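Local coordinates for protein ORF 37 (Human herpesvirus 8 type M, PDB 3FHD) that cleaves DNA as a metal-dependent endonuclease and exonuclease, processing branched or non-linear viral DNA intermediates so that unit-length linear genomes can be packaged, at residues P29-S34 against L63-V68; S58-L63 against D488-I493; P82-A87 against S124-C129; G163-S168 against G236-S241; F481-A486 against W495-L500. One frame throughout, in Å; residues are numbered along the deposited sequence.

Interaction 1: residues P29-S34 against L63-V68; sequences PADLFS and LKHAKV
Asp-31 and Phe-33, in a type I turn from Asp-31 to Ser-34 that is overlapped by an Asx turn, both close on the imidazole of His-65, the N-cap of helix 66-72. The two aromatic rings form an edge-to-face (T-shaped) pair: the edge of Phe-33 points at the face of His-65, with CD2 of Phe-33 3.4 Å above the centre of the imidazole and the planes 60° apart. The carboxylate of Asp-31 is nearly parallel to the imidazole, their planes only 18° apart, yet the bond from His-65 NE2 to Asp-31 OD1 is weak (2.8 Å, bent to 125°). That same OD1 also takes the backbone N of Phe-33, which comes from above the carboxylate plane, so one oxygen serves both the turn and, weakly, the imidazole. Lys-67 slides past Phe-33 in the opposite direction; Lys-67 NZ comes near Phe-33 CB, while Phe-33 CZ meets Val-68 CG2 at 3.8 Å. Phe-91 of helix 83-100 also meets the Phe-33 ring. The contact fastens the N-terminal loop at the protein surface to the junction of two short helices. Both imidazole nitrogens are engaged: His-65 ND1 accepts the capping bond from Lys-67 N at 3.0 Å, within the ring plane.

Interaction 2: residues S58-L63 against D488-I493; sequences SFSKFL and DTFPYI
The ring of Phe-490 is filled on both faces: Thr-489 CG2 sits over one, offset toward the rim, and Leu-63 CD1 over the opposite one. The leucine methyl makes a CH-pi contact, 4.0 Å from the ring centroid of Phe-490 and only 6° off the normal. At the edge, in the ring plane, lie Ser-60 OG and Tyr-492 OH, the serine oxygen 3.9 Å from Phe-490 CZ. Ser-60 OG is hydrogen-bonded to Asp-162. Leu-63 crosses the phenyl at about a right angle. Its CB packs on Phe-490 CD1, and a chi1 of -64°, with CG opposite the carbonyl carbon, carries the CD1 methyl over the ring centre. The other methyl, Leu-63 CD2, touches Ile-493 CD1 at 4.1 Å.

The ring of Tyr-492 takes Leu-63 O at its edge, near the plane, and the tyrosine OH donates to that oxygen over 2.6 Å, approaching from above the carbonyl plane. The phenol thereby satisfies a carbonyl close to the C-terminal end of helix 59-64, and Arg-69 lies against its ring as a cation-pi partner. Phe-490 itself is the first residue to leave helical geometry after helix 468-489, and it opens a type I turn closed by Ile-493 N. That turn, following a long C-terminal helix, packs on the short N-terminal helix 59-64, joining parts of the nuclease far apart in sequence.

Interaction 3: residues P82-A87 against S124-C129; sequences PALRMA and SVYAAC
Cys-129 SG lies over the backbone at the start of helix 83-100, 3.6 Å from Ala-87 N, and the CB of Cys-129 packs as closely on the carbonyl oxygen of Ala-83. The same sulfur meets Met-86 CB at 3.9 Å, although the methionine chain, bent at chi2 and chi3, then leads away toward helix 134-147. One helical turn before the cysteine, a chi1 of 179° swings the Tyr-126 ring clear of its own backbone nitrogen and along the partner helix, where Tyr-126 CE1 meets Ala-83 CB at 3.7 Å and the ring edge is turned to the backbone of Leu-84. Val-125 completes this layer with one branch, CG1 touching CA and CB of Ala-87.

No hydrogen bond crosses between the segments, and the small alanines are consistent with the close approach: the alpha carbons of Ala-83 and Cys-129 are 5.4 Å apart, as are those of Ala-87 and Tyr-126. In the second shell, the phenol of Tyr-126 is tied by its OH to Ser-80 N, just ahead of the helix, while Trp-71 meets its ring. Val-125 is backed by Tyr-90 and Phe-91 further along helix 83-100, and Leu-84 leans on Phe-62 and Leu-63 of helix 59-64. Short segment axes pass 8.4 Å apart at 126°, an oblique, partly antiparallel crossing. This is close helix-helix packing across alanine and cysteine, within the helical N-terminal part of the viral alkaline nuclease.

Interaction 4: residues G163-S168 against G236-S241; sequences GIISSS and GIFGVS. With SO4 (sulfate ion), chain B.
Ile-165 leaves its strand beside Phe-238, the two side chains pointing the same way from one face of a parallel bridge. Its CB touches Phe-238 CD1 at 3.9 Å, CG2 follows the phenyl along CD1 and CE1, and the terminal CD1 of Ile-165 just reaches Phe-238 CE1 at 4.2 Å. Behind that side chain, Ile-165 N donates to Ile-237 O (2.9 Å, nearly straight on to the carbonyl), and Ile-165 O accepts from Gly-239 N from above the carbonyl plane. Ile-164, just before the strand, brings CG2 to within 3.4 Å of Gly-239 N.

Past the bridge the strand ends gather round a sulfate, probably from the crystallisation liquor. Ser-167 OG donates to its O3 over 2.6 Å, Ser-241 OG to O4, and the N and OG of Ser-168 both to O1; Arg-161 binds it as well. The side chain of Ser-167 is about 5 Å from that of the magnesium-binding Glu-266, so the anion may mimic a DNA phosphate in this PD-(D/E)XK nuclease. Strand 165-166 is an edge strand of a three-stranded sheet, with 238-240 in the middle; helix 468-489 packs Trp-482 on Ile-165 and Ala-478 on Phe-238, and helix 394-412 lies against Phe-238 and Val-240.

Interaction 5: residues F481-A486 against W495-L500; sequences FWSRSA and WDFSYL
Asp-496 OD1 is gripped twice, by Ser-498 OG at 2.7 Å and by Ser-498 N, in an Asx turn that brackets Phe-497, the residue packed on Ser-483 and Trp-482 of helix 468-489. The phenyl of Phe-497 is enclosed: Trp-495 CB is on one face, and Ser-483 OG stands 3.9 Å above the centre of the opposite face while spending its hydrogen bond on Ala-479 O. Leu-500 CD2 also reaches Ser-483 OG.

Trp-482 comes from the helix side. Its chi1 of -165° directs the six-membered ring toward the returning chain, where Trp-482 CZ3 meets Phe-497 CE1 at 3.7 Å and the two side chains cross at about a right angle. Its edge is directed at the face of Trp-495, centroids 5.8 Å apart and planes at 79°, a T-shaped pair. The NE1 of Trp-482 is taken up elsewhere, by Gly-163 O. Ala-486 O receives Trp-495 NE1 in a weak bond of 3.3 Å, bent to 134°, and the methyl of the same alanine sits over the indole face, Ala-486 CB 3.8 Å from Trp-495 CZ2. Phe-497 CZ packs against that indole as well. The result is an aromatic cluster through which the C-terminal segment folds back on helix 468-489.

How the interactions relate
Interactions 2 and 3 are buried and largely apolar, interaction 4 is buried closest to the chain's centre, interaction 5 is partly buried, and interaction 1 lies at the surface. Interactions 1 and 2 share Leu-63 and helix 59-64; interactions 2 and 5 both draw on helix 468-489. Leu-63 also touches Leu-84 of interaction 3 and Trp-495 of interaction 5, so these four form one continuous, mainly helical region. Interaction 4 joins it through Ile-237 CG2 and Ile-165 CD1, which pack on Trp-482, and through Arg-85 packing on Gly-236. Chemistry follows place: aromatic and methyl packing among the helices, backbone bonds and serine hydroxyls round an anion beside the metal site.

Interaction 1: residues P29-S34 against L63-V68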
# COMPACT_ATOMS: atom_id res chain seq x y z
N PRO A 29 -9.79 9.27 -26.60
CA PRO A 29 -9.08 9.91 -25.48
C PRO A 29 -9.92 10.99 -24.79
O PRO A 29 -10.98 11.39 -25.30
CB PRO A 29 -7.86 10.56 -26.16
CG PRO A 29 -8.26 10.72 -27.60
CD PRO A 29 -9.09 9.49 -27.88
N ALA A 30 -9.47 11.42 -23.61
CA ALA A 30 -10.11 12.52 -22.91
C ALA A 30 -9.11 13.66 -22.84
O ALA A 30 -7.90 13.45 -22.94
CB ALA A 30 -10.54 12.10 -21.51
N ASP A 31 -9.63 14.86 -22.68
CA ASP A 31 -8.77 16.01 -22.64
C ASP A 31 -8.87 16.65 -21.26
O ASP A 31 -9.89 17.23 -20.92
CB ASP A 31 -9.18 16.99 -23.75
CG ASP A 31 -8.16 18.10 -23.99
OD1 ASP A 31 -7.10 18.13 -23.31
OD2 ASP A 31 -8.42 18.97 -24.85
N LEU A 32 -7.79 16.53 -20.47
CA LEU A 32 -7.72 17.24 -19.20
C LEU A 32 -7.82 18.74 -19.40
O LEU A 32 -8.15 19.48 -18.49
CB LEU A 32 -6.45 16.89 -18.40
CG LEU A 32 -6.39 15.57 -17.60
CD1 LEU A 32 -5.05 15.42 -16.87
CD2 LEU A 32 -7.56 15.45 -16.64
N PHE A 33 -7.52 19.20 -20.61
CA PHE A 33 -7.56 20.62 -20.93
C PHE A 33 -8.86 21.04 -21.62
O PHE A 33 -9.12 22.24 -21.78
CB PHE A 33 -6.30 21.03 -21.72
CG PHE A 33 -5.04 20.87 -20.92
CD1 PHE A 33 -4.71 21.81 -19.95
CD2 PHE A 33 -4.22 19.77 -21.10
CE1 PHE A 33 -3.56 21.65 -19.17
CE2 PHE A 33 -3.06 19.60 -20.34
CZ PHE A 33 -2.72 20.55 -19.37
N SER A 34 -9.67 20.07 -22.00
CA SER A 34 -10.97 20.36 -22.60
C SER A 34 -11.92 20.87 -21.52
O SER A 34 -11.85 20.43 -20.38
CB SER A 34 -11.57 19.11 -23.24
OG SER A 34 -12.92 19.35 -23.63
N LEU A 63 1.53 15.08 -19.15
CA LEU A 63 2.83 15.66 -19.50
C LEU A 63 3.14 15.58 -21.00
O LEU A 63 4.02 16.31 -21.52
CB LEU A 63 3.94 14.98 -18.68
CG LEU A 63 3.89 15.17 -17.17
CD1 LEU A 63 5.05 14.40 -16.52
CD2 LEU A 63 3.90 16.65 -16.82
N LYS A 64 2.42 14.70 -21.69
CA LYS A 64 2.60 14.45 -23.13
C LYS A 64 1.67 15.33 -23.95
O LYS A 64 1.83 15.43 -25.17
CB LYS A 64 2.34 12.97 -23.47
CG LYS A 64 3.42 12.00 -22.96
CD LYS A 64 4.44 11.72 -24.03
CE LYS A 64 5.76 11.15 -23.49
NZ LYS A 64 6.38 10.27 -24.55
N HIS A 65 0.70 15.97 -23.29
CA HIS A 65 -0.31 16.80 -24.00
C HIS A 65 0.37 17.97 -24.73
O HIS A 65 1.37 18.49 -24.26
CB HIS A 65 -1.35 17.32 -22.99
CG HIS A 65 -2.57 17.92 -23.62
ND1 HIS A 65 -2.57 19.17 -24.21
CD2 HIS A 65 -3.84 17.46 -23.73
CE1 HIS A 65 -3.77 19.44 -24.68
NE2 HIS A 65 -4.56 18.42 -24.41
N ALA A 66 -0.18 18.39 -25.87
CA ALA A 66 0.36 19.51 -26.64
C ALA A 66 0.56 20.80 -25.82
O ALA A 66 1.56 21.50 -25.99
CB ALA A 66 -0.50 19.79 -27.89
N LYS A 67 -0.37 21.09 -24.92
CA LYS A 67 -0.33 22.31 -24.12
C LYS A 67 0.79 22.32 -23.05
O LYS A 67 1.37 23.37 -22.80
CB LYS A 67 -1.71 22.62 -23.52
CG LYS A 67 -2.82 22.85 -24.57
CD LYS A 67 -4.00 23.59 -23.93
CE LYS A 67 -5.09 24.00 -24.92
NZ LYS A 67 -6.36 23.22 -24.77
N VAL A 68 1.11 21.16 -22.45
CA VAL A 68 2.27 21.04 -21.53
C VAL A 68 3.59 21.10 -22.32
O VAL A 68 4.56 21.74 -21.87
CB VAL A 68 2.21 19.73 -20.67
CG1 VAL A 68 3.46 19.59 -19.77
CG2 VAL A 68 0.96 19.70 -19.79

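Interaction 2: residues S58-L63 against D488-I493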
# COMPACT_ATOMS: atom_id res chain seq x y z
N SER A 58 -4.13 10.12 -16.91
CA SER A 58 -2.90 9.86 -16.14
C SER A 58 -1.92 11.06 -16.14
O SER A 58 -1.97 11.90 -17.03
CB SER A 58 -2.21 8.63 -16.75
OG SER A 58 -1.71 8.95 -18.04
N PHE A 59 -1.00 11.09 -15.20
CA PHE A 59 0.09 12.08 -15.18
C PHE A 59 0.91 12.00 -16.49
O PHE A 59 1.30 13.02 -17.03
CB PHE A 59 0.99 11.78 -13.98
CG PHE A 59 2.01 12.90 -13.61
CD1 PHE A 59 1.65 14.24 -13.60
CD2 PHE A 59 3.29 12.56 -13.18
CE1 PHE A 59 2.59 15.25 -13.26
CE2 PHE A 59 4.24 13.59 -12.80
CZ PHE A 59 3.86 14.91 -12.82
N SER A 60 1.17 10.80 -16.99
CA SER A 60 1.96 10.62 -18.22
C SER A 60 1.29 11.29 -19.42
O SER A 60 1.95 12.04 -20.16
CB SER A 60 2.26 9.12 -18.48
OG SER A 60 2.97 8.54 -17.37
N LYS A 61 -0.01 11.05 -19.60
CA LYS A 61 -0.74 11.66 -20.71
C LYS A 61 -0.87 13.18 -20.52
O LYS A 61 -0.84 13.94 -21.49
CB LYS A 61 -2.11 11.01 -20.88
CG LYS A 61 -2.09 9.52 -21.28
CD LYS A 61 -1.43 9.27 -22.63
CE LYS A 61 -1.83 7.89 -23.22
NZ LYS A 61 -1.69 6.74 -22.23
N PHE A 62 -1.04 13.63 -19.28
CA PHE A 62 -0.95 15.05 -18.95
C PHE A 62 0.39 15.68 -19.49
O PHE A 62 0.38 16.68 -20.21
CB PHE A 62 -1.13 15.22 -17.43
CG PHE A 62 -0.88 16.62 -16.93
CD1 PHE A 62 -1.83 17.62 -17.12
CD2 PHE A 62 0.28 16.91 -16.25
CE1 PHE A 62 -1.60 18.91 -16.63
CE2 PHE A 62 0.53 18.20 -15.76
CZ PHE A 62 -0.42 19.20 -15.95
N LEU A 63 1.53 15.08 -19.15
CA LEU A 63 2.83 15.66 -19.50
C LEU A 63 3.14 15.58 -21.00
O LEU A 63 4.02 16.31 -21.52
CB LEU A 63 3.94 14.98 -18.68
CG LEU A 63 3.89 15.17 -17.17
CD1 LEU A 63 5.05 14.40 -16.52
CD2 LEU A 63 3.90 16.65 -16.82
N ASP A 488 14.21 10.48 -19.14
CA ASP A 488 14.25 9.69 -20.39
C ASP A 488 12.88 9.58 -21.05
O ASP A 488 12.79 9.52 -22.27
CB ASP A 488 14.86 8.30 -20.17
N THR A 489 11.82 9.62 -20.24
CA THR A 489 10.45 9.47 -20.72
C THR A 489 9.89 10.79 -21.25
O THR A 489 9.07 10.80 -22.18
CB THR A 489 9.50 8.86 -19.63
OG1 THR A 489 10.01 7.57 -19.25
CG2 THR A 489 8.09 8.65 -20.15
N PHE A 490 10.32 11.89 -20.67
CA PHE A 490 9.80 13.19 -21.04
C PHE A 490 11.05 14.07 -21.21
O PHE A 490 11.28 15.00 -20.43
CB PHE A 490 8.85 13.76 -19.95
CG PHE A 490 7.84 12.76 -19.43
CD1 PHE A 490 6.63 12.54 -20.10
CD2 PHE A 490 8.09 12.04 -18.25
CE1 PHE A 490 5.66 11.60 -19.60
CE2 PHE A 490 7.15 11.10 -17.76
CZ PHE A 490 5.92 10.89 -18.46
N PRO A 491 11.86 13.76 -22.24
CA PRO A 491 13.16 14.42 -22.38
C PRO A 491 13.06 15.91 -22.76
O PRO A 491 14.07 16.63 -22.70
CB PRO A 491 13.85 13.61 -23.50
CG PRO A 491 12.72 13.02 -24.30
CD PRO A 491 11.59 12.79 -23.32
N TYR A 492 11.87 16.33 -23.18
CA TYR A 492 11.61 17.72 -23.60
C TYR A 492 11.29 18.62 -22.42
O TYR A 492 11.04 19.82 -22.61
CB TYR A 492 10.45 17.78 -24.61
CG TYR A 492 9.21 17.06 -24.12
CD1 TYR A 492 9.01 15.71 -24.43
CD2 TYR A 492 8.27 17.70 -23.31
CE1 TYR A 492 7.92 15.03 -23.98
CE2 TYR A 492 7.14 17.01 -22.84
CZ TYR A 492 6.99 15.68 -23.19
OH TYR A 492 5.91 14.98 -22.77
N ILE A 493 11.25 18.05 -21.20
CA ILE A 493 10.96 18.82 -19.98
C ILE A 493 12.25 19.20 -19.25
O ILE A 493 13.05 18.33 -18.85
CB ILE A 493 9.99 18.04 -18.99
CG1 ILE A 493 8.61 17.81 -19.62
CG2 ILE A 493 9.81 18.83 -17.66
CD1 ILE A 493 7.58 17.10 -18.68

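Interaction 3: residues P82-A87 against S124-C129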
# COMPACT_ATOMS: atom_id res chain seq x y z
N PRO A 82 7.53 18.90 -5.88
CA PRO A 82 6.20 18.36 -6.21
C PRO A 82 5.24 19.30 -6.99
O PRO A 82 4.09 18.90 -7.21
CB PRO A 82 5.63 18.06 -4.84
CG PRO A 82 6.17 19.22 -3.99
CD PRO A 82 7.54 19.48 -4.52
N ALA A 83 5.68 20.50 -7.37
CA ALA A 83 4.77 21.51 -7.93
C ALA A 83 4.01 21.02 -9.17
O ALA A 83 2.82 21.29 -9.32
CB ALA A 83 5.52 22.87 -8.22
N LEU A 84 4.70 20.33 -10.07
CA LEU A 84 4.03 19.88 -11.30
C LEU A 84 2.99 18.75 -11.01
O LEU A 84 1.94 18.66 -11.66
CB LEU A 84 5.09 19.45 -12.33
CG LEU A 84 4.63 19.01 -13.72
CD1 LEU A 84 3.67 20.04 -14.35
CD2 LEU A 84 5.85 18.72 -14.62
N ARG A 85 3.28 17.92 -10.01
CA ARG A 85 2.33 16.90 -9.52
C ARG A 85 1.06 17.56 -8.92
O ARG A 85 -0.06 17.07 -9.17
CB ARG A 85 3.02 16.00 -8.48
CG ARG A 85 2.17 14.81 -8.02
CD ARG A 85 1.88 13.84 -9.14
NE ARG A 85 0.84 12.87 -8.73
CZ ARG A 85 0.52 11.76 -9.39
NH1 ARG A 85 1.23 11.40 -10.45
NH2 ARG A 85 -0.46 10.98 -8.94
N MET A 86 1.24 18.65 -8.16
CA MET A 86 0.12 19.45 -7.61
C MET A 86 -0.72 20.03 -8.75
O MET A 86 -1.95 19.93 -8.71
CB MET A 86 0.63 20.58 -6.69
CG MET A 86 1.10 20.11 -5.31
SD MET A 86 -0.12 19.17 -4.35
CE MET A 86 0.95 17.89 -3.84
N ALA A 87 -0.06 20.58 -9.77
CA ALA A 87 -0.74 21.10 -10.99
C ALA A 87 -1.59 20.01 -11.66
O ALA A 87 -2.77 20.24 -12.00
CB ALA A 87 0.31 21.63 -11.99
N SER A 124 -0.32 29.26 -15.46
CA SER A 124 -0.83 29.87 -14.21
C SER A 124 -1.02 28.87 -13.09
O SER A 124 -0.62 29.10 -11.94
CB SER A 124 -2.15 30.59 -14.45
OG SER A 124 -1.95 31.63 -15.37
N VAL A 125 -1.65 27.74 -13.42
CA VAL A 125 -1.86 26.68 -12.44
C VAL A 125 -0.51 26.27 -11.86
O VAL A 125 -0.35 26.25 -10.62
CB VAL A 125 -2.60 25.48 -13.06
CG1 VAL A 125 -2.63 24.31 -12.09
CG2 VAL A 125 -4.02 25.91 -13.42
N TYR A 126 0.47 26.03 -12.73
CA TYR A 126 1.81 25.67 -12.27
C TYR A 126 2.42 26.72 -11.32
O TYR A 126 2.97 26.36 -10.28
CB TYR A 126 2.78 25.35 -13.43
CG TYR A 126 4.13 25.02 -12.85
CD1 TYR A 126 4.43 23.72 -12.41
CD2 TYR A 126 5.07 26.02 -12.65
CE1 TYR A 126 5.63 23.44 -11.83
CE2 TYR A 126 6.30 25.76 -12.07
CZ TYR A 126 6.56 24.46 -11.65
OH TYR A 126 7.75 24.19 -11.07
N ALA A 127 2.38 28.00 -11.71
CA ALA A 127 2.93 29.08 -10.90
C ALA A 127 2.28 29.10 -9.49
O ALA A 127 2.98 29.15 -8.49
CB ALA A 127 2.78 30.40 -11.60
N ALA A 128 0.96 29.03 -9.45
CA ALA A 128 0.22 29.03 -8.17
C ALA A 128 0.56 27.80 -7.32
O ALA A 128 0.71 27.89 -6.08
CB ALA A 128 -1.29 29.11 -8.43
N CYS A 129 0.64 26.64 -7.97
CA CYS A 129 1.10 25.41 -7.30
C CYS A 129 2.53 25.53 -6.80
O CYS A 129 2.84 25.06 -5.71
CB CYS A 129 0.93 24.19 -8.20
SG CYS A 129 -0.81 23.79 -8.40

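Interaction 4: residues G163-S168 against G236-S241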
# COMPACT_ATOMS: atom_id res chain seq x y z
N GLY A 163 2.77 7.30 -12.82
CA GLY A 163 3.86 8.25 -12.57
C GLY A 163 4.39 8.24 -11.14
O GLY A 163 5.24 9.03 -10.77
N ILE A 164 3.88 7.32 -10.34
CA ILE A 164 4.24 7.29 -8.95
C ILE A 164 4.89 5.96 -8.60
O ILE A 164 4.40 4.92 -9.05
CB ILE A 164 2.95 7.44 -8.06
CG1 ILE A 164 2.29 8.81 -8.26
CG2 ILE A 164 3.29 7.17 -6.61
CD1 ILE A 164 2.75 9.90 -7.30
N ILE A 165 5.93 5.99 -7.76
CA ILE A 165 6.47 4.76 -7.21
C ILE A 165 5.64 4.45 -5.95
O ILE A 165 5.77 5.14 -4.94
CB ILE A 165 7.94 4.88 -6.87
CG1 ILE A 165 8.81 5.00 -8.15
CG2 ILE A 165 8.42 3.60 -6.07
CD1 ILE A 165 10.26 5.49 -7.88
N SER A 166 4.74 3.47 -6.08
CA SER A 166 3.82 3.10 -5.01
C SER A 166 4.47 2.00 -4.20
O SER A 166 5.50 1.47 -4.62
CB SER A 166 2.50 2.63 -5.62
OG SER A 166 2.72 1.48 -6.44
N SER A 167 3.90 1.63 -3.04
CA SER A 167 4.53 0.63 -2.22
C SER A 167 4.64 -0.78 -2.81
O SER A 167 5.59 -1.49 -2.50
CB SER A 167 3.92 0.61 -0.80
OG SER A 167 2.67 -0.07 -0.80
N SER A 168 3.72 -1.16 -3.68
CA SER A 168 3.80 -2.43 -4.43
C SER A 168 4.92 -2.45 -5.49
O SER A 168 5.26 -3.51 -5.99
CB SER A 168 2.44 -2.68 -5.13
OG SER A 168 2.20 -1.65 -6.08
N GLY A 236 5.90 14.38 -4.31
CA GLY A 236 5.00 14.00 -5.39
C GLY A 236 5.45 12.84 -6.28
O GLY A 236 4.85 12.61 -7.32
N ILE A 237 6.48 12.08 -5.87
CA ILE A 237 6.97 10.91 -6.66
C ILE A 237 6.66 9.57 -6.01
O ILE A 237 6.65 8.53 -6.67
CB ILE A 237 8.47 11.04 -7.04
CG1 ILE A 237 9.39 10.74 -5.84
CG2 ILE A 237 8.78 12.40 -7.57
CD1 ILE A 237 10.86 10.55 -6.24
N PHE A 238 6.39 9.60 -4.70
CA PHE A 238 6.03 8.39 -3.95
C PHE A 238 4.56 8.46 -3.47
O PHE A 238 4.00 9.54 -3.29
CB PHE A 238 6.89 8.17 -2.72
CG PHE A 238 8.36 8.00 -2.98
CD1 PHE A 238 8.82 6.85 -3.64
CD2 PHE A 238 9.30 8.96 -2.50
CE1 PHE A 238 10.21 6.66 -3.86
CE2 PHE A 238 10.70 8.77 -2.72
CZ PHE A 238 11.13 7.63 -3.41
N GLY A 239 3.97 7.29 -3.23
CA GLY A 239 2.64 7.21 -2.65
C GLY A 239 2.30 5.78 -2.27
O GLY A 239 2.88 4.83 -2.81
N VAL A 240 1.35 5.63 -1.36
CA VAL A 240 0.89 4.33 -0.90
C VAL A 240 -0.63 4.32 -0.68
O VAL A 240 -1.29 5.38 -0.51
CB VAL A 240 1.58 3.88 0.42
CG1 VAL A 240 3.12 3.94 0.33
CG2 VAL A 240 1.14 4.73 1.58
N SER A 241 -1.22 3.12 -0.70
CA SER A 241 -2.50 2.97 -0.02
C SER A 241 -2.25 1.97 1.12
O SER A 241 -1.34 1.13 1.03
CB SER A 241 -3.63 2.51 -0.95
OG SER A 241 -3.29 1.27 -1.54
S SO4 B . 0.15 0.36 -2.98
O1 SO4 B . 0.93 0.21 -4.19
O2 SO4 B . 0.03 -0.95 -2.32
O3 SO4 B . 0.88 1.29 -2.14
O4 SO4 B . -1.11 0.98 -3.28
O HOH W 1 4.36 11.72 -10.01

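Interaction 5: residues F481-A486 against W495-L500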
# COMPACT_ATOMS: atom_id res chain seq x y z
N PHE A 481 16.22 6.89 -9.42
CA PHE A 481 15.66 6.11 -10.52
C PHE A 481 14.41 6.82 -11.09
O PHE A 481 14.26 6.88 -12.29
CB PHE A 481 15.36 4.66 -10.08
CG PHE A 481 14.59 3.83 -11.09
CD1 PHE A 481 15.12 3.56 -12.36
CD2 PHE A 481 13.36 3.29 -10.75
CE1 PHE A 481 14.39 2.78 -13.31
CE2 PHE A 481 12.63 2.53 -11.63
CZ PHE A 481 13.15 2.25 -12.94
N TRP A 482 13.54 7.36 -10.23
CA TRP A 482 12.41 8.20 -10.70
C TRP A 482 12.89 9.37 -11.61
O TRP A 482 12.33 9.61 -12.69
CB TRP A 482 11.57 8.73 -9.53
CG TRP A 482 10.24 9.28 -9.99
CD1 TRP A 482 9.05 8.62 -10.01
CD2 TRP A 482 9.99 10.58 -10.54
NE1 TRP A 482 8.05 9.44 -10.51
CE2 TRP A 482 8.59 10.66 -10.81
CE3 TRP A 482 10.79 11.71 -10.79
CZ2 TRP A 482 8.00 11.78 -11.38
CZ3 TRP A 482 10.19 12.85 -11.32
CH2 TRP A 482 8.80 12.88 -11.61
N SER A 483 13.92 10.07 -11.18
CA SER A 483 14.43 11.23 -11.90
C SER A 483 15.02 10.84 -13.25
O SER A 483 14.76 11.49 -14.26
CB SER A 483 15.49 11.93 -11.04
OG SER A 483 14.84 12.33 -9.86
N ARG A 484 15.80 9.77 -13.27
CA ARG A 484 16.33 9.24 -14.55
C ARG A 484 15.21 8.84 -15.53
O ARG A 484 15.29 9.16 -16.72
CB ARG A 484 17.24 8.03 -14.32
CG ARG A 484 18.58 8.36 -13.71
CD ARG A 484 19.56 7.18 -13.87
NE ARG A 484 19.09 5.90 -13.33
CZ ARG A 484 19.05 5.58 -12.03
NH1 ARG A 484 19.43 6.46 -11.10
NH2 ARG A 484 18.63 4.38 -11.66
N SER A 485 14.21 8.13 -15.00
CA SER A 485 13.08 7.66 -15.78
C SER A 485 12.24 8.83 -16.30
O SER A 485 11.80 8.77 -17.45
CB SER A 485 12.22 6.70 -14.96
OG SER A 485 12.98 5.60 -14.50
N ALA A 486 12.01 9.87 -15.46
CA ALA A 486 11.33 11.11 -15.89
C ALA A 486 12.09 11.86 -17.00
O ALA A 486 11.47 12.31 -17.95
CB ALA A 486 11.01 12.06 -14.72
N TRP A 495 13.40 19.59 -16.33
CA TRP A 495 13.18 19.28 -14.92
C TRP A 495 14.19 20.02 -14.04
O TRP A 495 15.40 20.01 -14.34
CB TRP A 495 13.34 17.77 -14.66
CG TRP A 495 12.40 16.89 -15.40
CD1 TRP A 495 12.66 16.17 -16.54
CD2 TRP A 495 11.05 16.59 -15.03
NE1 TRP A 495 11.55 15.44 -16.90
CE2 TRP A 495 10.54 15.68 -16.00
CE3 TRP A 495 10.22 17.00 -13.97
CZ2 TRP A 495 9.24 15.19 -15.95
CZ3 TRP A 495 8.91 16.50 -13.91
CH2 TRP A 495 8.43 15.60 -14.90
N ASP A 496 13.68 20.66 -12.98
CA ASP A 496 14.51 21.27 -11.95
C ASP A 496 14.30 20.43 -10.70
O ASP A 496 13.27 20.55 -10.03
CB ASP A 496 14.13 22.75 -11.74
CG ASP A 496 14.95 23.43 -10.62
OD1 ASP A 496 15.42 22.74 -9.70
OD2 ASP A 496 15.12 24.67 -10.66
N PHE A 497 15.25 19.54 -10.41
CA PHE A 497 15.10 18.61 -9.30
C PHE A 497 15.81 19.10 -8.00
O PHE A 497 15.94 18.34 -7.03
CB PHE A 497 15.59 17.20 -9.70
CG PHE A 497 14.68 16.49 -10.70
CD1 PHE A 497 13.29 16.46 -10.52
CD2 PHE A 497 15.24 15.80 -11.78
CE1 PHE A 497 12.46 15.77 -11.43
CE2 PHE A 497 14.43 15.11 -12.68
CZ PHE A 497 13.05 15.09 -12.51
N SER A 498 16.23 20.38 -8.00
CA SER A 498 16.74 21.05 -6.78
C SER A 498 15.89 20.76 -5.55
O SER A 498 16.40 20.27 -4.53
CB SER A 498 16.85 22.57 -6.98
OG SER A 498 17.65 22.89 -8.11
N TYR A 499 14.59 21.05 -5.64
CA TYR A 499 13.69 20.88 -4.50
C TYR A 499 13.54 19.42 -4.10
O TYR A 499 13.48 19.09 -2.91
CB TYR A 499 12.30 21.51 -4.75
CG TYR A 499 11.48 21.65 -3.48
CD1 TYR A 499 11.62 22.77 -2.65
CD2 TYR A 499 10.60 20.64 -3.08
CE1 TYR A 499 10.88 22.89 -1.46
CE2 TYR A 499 9.86 20.75 -1.90
CZ TYR A 499 10.00 21.88 -1.09
OH TYR A 499 9.28 21.99 0.07
N LEU A 500 13.47 18.55 -5.11
CA LEU A 500 13.25 17.11 -4.91
C LEU A 500 14.37 16.45 -4.10
O LEU A 500 14.10 15.66 -3.17
CB LEU A 500 13.08 16.40 -6.26
CG LEU A 500 12.43 15.02 -6.27
CD1 LEU A 500 10.96 15.15 -5.92
CD2 LEU A 500 12.60 14.35 -7.63